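Long-range contacts in HD domain-containing protein (Aquifex aeolicus, PDB 2HEK), which binds zinc and GDP at separate sites and is probably a dGTPase-like phosphohydrolase of the HD superfamily: residues Y10-G16 and L56-I61; K318-G322 and I343-I349. All coordinates share one frame; numbering follows the deposited sequence.

Overall arrangement
From the N terminus, the chain forms a hairpin of strands 2-7 and 11-16 and later lays helix 51-69 across it; interaction 1 (10-16 with 56-61) closes this first loop, with 39 residues between its segments, and ties the hairpin to a helix of the HD domain. That helix also carries His54, a zinc ligand with Asp85 and Asp161. Interaction 2 (318-322 with 343-349) comes much later and closes a shorter loop of 20 residues, joining the strands 311-318 and 349-356 where they diverge. The two contacts follow in series, neither nested nor crossed. The centres of interactions 1 and 2 lie about 31 Å apart, and the nearest atoms of interactions 1 and 2 about 16 Å apart.

Interaction 1. Residues Y10-G16 and L56-I61; sequences YGFVRVG and LGVYHI
Tyr10 and His60 lie alongside, running opposite ways, with CD2 of His60 over one face of the Tyr10 ring, toward its rim, 3.4 Å from Tyr10 CG. The ring planes meet obliquely, at 39°. This end is tight: Tyr10 CE1 lies 3.8 Å from CA of Gly57, where a side chain would crowd the ring, and Ile61 stands roughly perpendicular to the tyrosine, Ile61 CD1 3.7 Å from Tyr10 CE2. Tyr10 OH is hydrogen-bonded to Asp164. With its CG1 anti to the backbone N (chi1 172°), Val13 straddles the histidine, Val13 CG1 and CG2 each 3.8 Å from His60 CB. Arg14 O meets the Tyr59 ring edge in plane, 3.3 Å from Tyr59 CE1, and Val15 CG2 lies 4.0 Å from the same Tyr59 CE1. The looser side holds a water, in the imidazole plane, that bridges His60 ND1 (2.9 Å) and Arg14 O, and the Arg14 side chain, which leads away from the helix into an exposed position. The motif is a beta hairpin with a classic bulge, Tyr10 and Gly11 both facing Asp7, packed on an HD-domain helix. Strand 11-16 crosses the helix segment at 81°, with strand 2-7 paired beside it, helix 160-173 next to Tyr10 and Ile61, and helix 74-82 against Leu56 and Tyr59.

Interaction 2. Residues K318-G322 and I343-I349; sequences KEVYG and IASLKPI
Lys318 and Ile349 face each other as an antiparallel hydrogen-bonded pair, joined by two backbone bonds. Lys318 N donates to Ile349 O at 2.8 Å, in the carbonyl plane, and Ile349 N returns the bond to Lys318 O at 2.7 Å, 20° out of the Lys318 carbonyl plane. One further polar link runs through a water, which accepts from Tyr321 N and donates to Leu346 O, bridging the backbones where they have moved apart. The pair is the last rung between strands 311-318 and 349-356 of an antiparallel three-stranded sheet; past it the first chain turns into a loop, while the second arrives from helix 341-345. Apolar contacts fill the fork. Val320 spreads its methyls, with CG1 anti to the backbone N (chi1 169°) and 3.8 Å from Leu346 CD1, while CG2 turns to Ile349, 3.9 Å from its CG1, and also abuts Lys347 O. Beside the backbone bonds, Pro348 CB rests 3.6 Å from Lys318 O.

The aromatic contact is a CH-pi arrangement: Ile343 CG2 stands 3.5 Å from the centroid of the Tyr321 ring, 7° off its normal, nearly over the centre. Tyr321 OH is hydrogen-bonded to His337, fixing the far end of the ring. Replacing Tyr321 by alanine removes the ring and is likely to leave the Ile343 methyl without its aromatic cover and His337 without its hydroxyl partner. Helix 203-221 backs the contact through Leu210 against Ile343 and Tyr217 against Ile349, and Lys347 N is bonded to Ser345 OG of a neighbouring subunit.

Interaction 1. Residues Y10-G16 and L56-I61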
# COMPACT_ATOMS: atom_id res chain seq x y z
N TYR A 10 -12.09 -1.84 1.99
CA TYR A 10 -12.69 -0.50 2.00
C TYR A 10 -12.51 0.21 3.32
O TYR A 10 -12.85 1.38 3.42
CB TYR A 10 -14.21 -0.60 1.73
CG TYR A 10 -14.49 -1.26 0.41
CD1 TYR A 10 -15.26 -2.43 0.34
CD2 TYR A 10 -13.93 -0.75 -0.78
CE1 TYR A 10 -15.49 -3.07 -0.88
CE2 TYR A 10 -14.15 -1.40 -2.01
CZ TYR A 10 -14.94 -2.53 -2.04
OH TYR A 10 -15.18 -3.15 -3.23
N GLY A 11 -12.01 -0.49 4.33
CA GLY A 11 -11.99 0.05 5.70
C GLY A 11 -13.22 -0.45 6.45
O GLY A 11 -13.18 -1.46 7.16
N PHE A 12 -14.33 0.25 6.28
CA PHE A 12 -15.62 -0.20 6.89
C PHE A 12 -16.72 -0.09 5.85
O PHE A 12 -16.66 0.79 5.00
CB PHE A 12 -15.97 0.66 8.11
CG PHE A 12 -15.09 0.39 9.29
CD1 PHE A 12 -15.45 -0.60 10.22
CD2 PHE A 12 -13.89 1.06 9.45
CE1 PHE A 12 -14.64 -0.87 11.31
CE2 PHE A 12 -13.06 0.77 10.55
CZ PHE A 12 -13.44 -0.19 11.46
N VAL A 13 -17.68 -1.00 5.89
CA VAL A 13 -18.91 -0.86 5.10
C VAL A 13 -20.08 -0.52 6.06
O VAL A 13 -20.35 -1.25 7.00
CB VAL A 13 -19.20 -2.13 4.30
CG1 VAL A 13 -20.60 -2.08 3.61
CG2 VAL A 13 -18.03 -2.36 3.27
N ARG A 14 -20.73 0.62 5.81
CA ARG A 14 -21.81 1.09 6.65
C ARG A 14 -23.09 0.62 6.01
O ARG A 14 -23.30 0.83 4.82
CB ARG A 14 -21.79 2.62 6.71
CG ARG A 14 -20.68 3.18 7.59
CD ARG A 14 -20.67 4.71 7.61
NE ARG A 14 -21.95 5.28 8.06
CZ ARG A 14 -22.17 5.81 9.26
NH1 ARG A 14 -21.20 5.84 10.16
NH2 ARG A 14 -23.36 6.33 9.56
N VAL A 15 -23.93 -0.04 6.79
CA VAL A 15 -25.21 -0.55 6.33
C VAL A 15 -26.38 -0.01 7.18
O VAL A 15 -26.31 -0.04 8.42
CB VAL A 15 -25.22 -2.10 6.40
CG1 VAL A 15 -26.52 -2.66 5.81
CG2 VAL A 15 -24.00 -2.70 5.63
N GLY A 16 -27.45 0.45 6.52
CA GLY A 16 -28.66 0.94 7.18
C GLY A 16 -29.60 -0.18 7.62
O GLY A 16 -29.29 -1.35 7.46
N LEU A 56 -21.66 -7.58 0.57
CA LEU A 56 -21.52 -6.34 1.36
C LEU A 56 -20.70 -5.33 0.58
O LEU A 56 -21.00 -4.15 0.58
CB LEU A 56 -20.81 -6.62 2.71
CG LEU A 56 -21.52 -7.48 3.77
CD1 LEU A 56 -20.78 -7.48 5.12
CD2 LEU A 56 -22.89 -6.93 3.99
N GLY A 57 -19.67 -5.83 -0.10
CA GLY A 57 -18.82 -4.98 -0.94
C GLY A 57 -19.59 -4.42 -2.13
O GLY A 57 -19.44 -3.25 -2.48
N VAL A 58 -20.41 -5.26 -2.77
CA VAL A 58 -21.27 -4.75 -3.88
C VAL A 58 -22.23 -3.63 -3.41
O VAL A 58 -22.35 -2.56 -4.04
CB VAL A 58 -22.03 -5.89 -4.57
CG1 VAL A 58 -22.94 -5.33 -5.69
CG2 VAL A 58 -21.05 -6.91 -5.19
N TYR A 59 -22.90 -3.88 -2.28
CA TYR A 59 -23.72 -2.86 -1.63
C TYR A 59 -22.91 -1.56 -1.44
O TYR A 59 -23.39 -0.49 -1.76
CB TYR A 59 -24.22 -3.38 -0.30
CG TYR A 59 -24.92 -2.39 0.61
CD1 TYR A 59 -24.20 -1.55 1.49
CD2 TYR A 59 -26.33 -2.33 0.64
CE1 TYR A 59 -24.88 -0.62 2.35
CE2 TYR A 59 -27.01 -1.44 1.49
CZ TYR A 59 -26.28 -0.60 2.35
OH TYR A 59 -26.99 0.27 3.17
N HIS A 60 -21.70 -1.65 -0.90
CA HIS A 60 -20.87 -0.46 -0.65
C HIS A 60 -20.43 0.25 -1.94
O HIS A 60 -20.51 1.50 -2.05
CB HIS A 60 -19.63 -0.92 0.15
CG HIS A 60 -18.61 0.16 0.33
ND1 HIS A 60 -18.78 1.19 1.22
CD2 HIS A 60 -17.42 0.37 -0.28
CE1 HIS A 60 -17.72 1.99 1.16
NE2 HIS A 60 -16.89 1.51 0.26
N ILE A 61 -19.98 -0.51 -2.94
CA ILE A 61 -19.61 0.11 -4.22
C ILE A 61 -20.82 0.71 -4.95
O ILE A 61 -20.73 1.79 -5.54
CB ILE A 61 -18.83 -0.87 -5.16
CG1 ILE A 61 -17.48 -1.18 -4.53
CG2 ILE A 61 -18.59 -0.24 -6.58
CD1 ILE A 61 -16.53 0.06 -4.47
O HOH W 1 -21.40 1.41 2.55

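Interaction 2. Residues K318-G322 and I343-I349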
# COMPACT_ATOMS: atom_id res chain seq x y z
N LYS A 318 -11.97 -15.31 -24.39
CA LYS A 318 -12.54 -14.20 -23.62
C LYS A 318 -12.11 -12.80 -24.08
O LYS A 318 -10.92 -12.49 -24.19
CB LYS A 318 -12.16 -14.36 -22.16
CG LYS A 318 -12.80 -13.35 -21.24
CD LYS A 318 -14.25 -13.73 -20.99
CE LYS A 318 -14.97 -12.69 -20.13
NZ LYS A 318 -16.22 -13.24 -19.50
N GLU A 319 -13.10 -11.94 -24.29
CA GLU A 319 -12.88 -10.59 -24.78
C GLU A 319 -12.44 -9.66 -23.66
O GLU A 319 -13.13 -9.51 -22.67
CB GLU A 319 -14.16 -10.02 -25.42
CG GLU A 319 -14.38 -10.39 -26.90
CD GLU A 319 -15.45 -9.52 -27.54
OE1 GLU A 319 -16.61 -9.52 -27.05
OE2 GLU A 319 -15.13 -8.81 -28.53
N VAL A 320 -11.32 -9.00 -23.86
CA VAL A 320 -10.74 -8.10 -22.87
C VAL A 320 -11.42 -6.73 -22.97
O VAL A 320 -11.48 -5.96 -22.00
CB VAL A 320 -9.23 -7.99 -23.15
CG1 VAL A 320 -8.56 -6.85 -22.34
CG2 VAL A 320 -8.56 -9.36 -22.90
N TYR A 321 -11.92 -6.41 -24.16
CA TYR A 321 -12.75 -5.23 -24.35
C TYR A 321 -13.86 -5.61 -25.33
O TYR A 321 -13.58 -6.14 -26.40
CB TYR A 321 -11.92 -4.09 -24.91
CG TYR A 321 -12.76 -2.93 -25.45
CD1 TYR A 321 -13.63 -2.23 -24.61
CD2 TYR A 321 -12.67 -2.53 -26.78
CE1 TYR A 321 -14.41 -1.16 -25.09
CE2 TYR A 321 -13.44 -1.47 -27.28
CZ TYR A 321 -14.30 -0.78 -26.43
OH TYR A 321 -15.07 0.28 -26.90
N GLY A 322 -15.10 -5.35 -24.95
CA GLY A 322 -16.26 -5.78 -25.76
C GLY A 322 -16.79 -4.83 -26.83
O GLY A 322 -17.78 -5.14 -27.49
N ILE A 343 -7.03 0.69 -25.97
CA ILE A 343 -8.26 -0.08 -25.83
C ILE A 343 -8.67 -0.69 -27.19
O ILE A 343 -9.09 -1.87 -27.26
CB ILE A 343 -9.37 0.79 -25.23
CG1 ILE A 343 -9.03 1.14 -23.77
CG2 ILE A 343 -10.69 0.11 -25.34
CD1 ILE A 343 -10.05 2.03 -23.08
N ALA A 344 -8.56 0.13 -28.25
CA ALA A 344 -8.85 -0.29 -29.62
C ALA A 344 -8.05 -1.54 -30.00
O ALA A 344 -8.49 -2.32 -30.85
CB ALA A 344 -8.51 0.84 -30.62
N SER A 345 -6.89 -1.69 -29.36
CA SER A 345 -5.94 -2.73 -29.73
C SER A 345 -5.89 -3.98 -28.82
O SER A 345 -5.21 -4.97 -29.16
CB SER A 345 -4.55 -2.12 -29.71
OG SER A 345 -4.08 -2.12 -28.37
N LEU A 346 -6.56 -3.95 -27.65
CA LEU A 346 -6.53 -5.09 -26.72
C LEU A 346 -7.10 -6.34 -27.38
O LEU A 346 -8.24 -6.36 -27.81
CB LEU A 346 -7.35 -4.79 -25.45
CG LEU A 346 -6.83 -3.67 -24.54
CD1 LEU A 346 -7.88 -3.26 -23.47
CD2 LEU A 346 -5.51 -4.11 -23.87
N LYS A 347 -6.29 -7.39 -27.45
CA LYS A 347 -6.70 -8.63 -28.10
C LYS A 347 -7.42 -9.56 -27.10
O LYS A 347 -7.17 -9.49 -25.89
CB LYS A 347 -5.47 -9.30 -28.73
CG LYS A 347 -4.85 -8.52 -29.91
CD LYS A 347 -3.50 -9.12 -30.36
CE LYS A 347 -3.12 -8.67 -31.79
NZ LYS A 347 -1.81 -9.24 -32.26
N PRO A 348 -8.33 -10.42 -27.60
CA PRO A 348 -8.98 -11.39 -26.71
C PRO A 348 -8.01 -12.45 -26.18
O PRO A 348 -6.96 -12.71 -26.76
CB PRO A 348 -10.03 -12.05 -27.61
CG PRO A 348 -9.47 -11.88 -29.01
CD PRO A 348 -8.81 -10.53 -28.99
N ILE A 349 -8.36 -13.02 -25.04
CA ILE A 349 -7.59 -14.13 -24.50
C ILE A 349 -8.09 -15.40 -25.18
O ILE A 349 -9.29 -15.66 -25.19
CB ILE A 349 -7.78 -14.21 -22.94
CG1 ILE A 349 -7.21 -12.95 -22.27
CG2 ILE A 349 -7.19 -15.54 -22.36
CD1 ILE A 349 -7.85 -12.65 -20.85
O HOH W 2 -10.58 -7.99 -26.54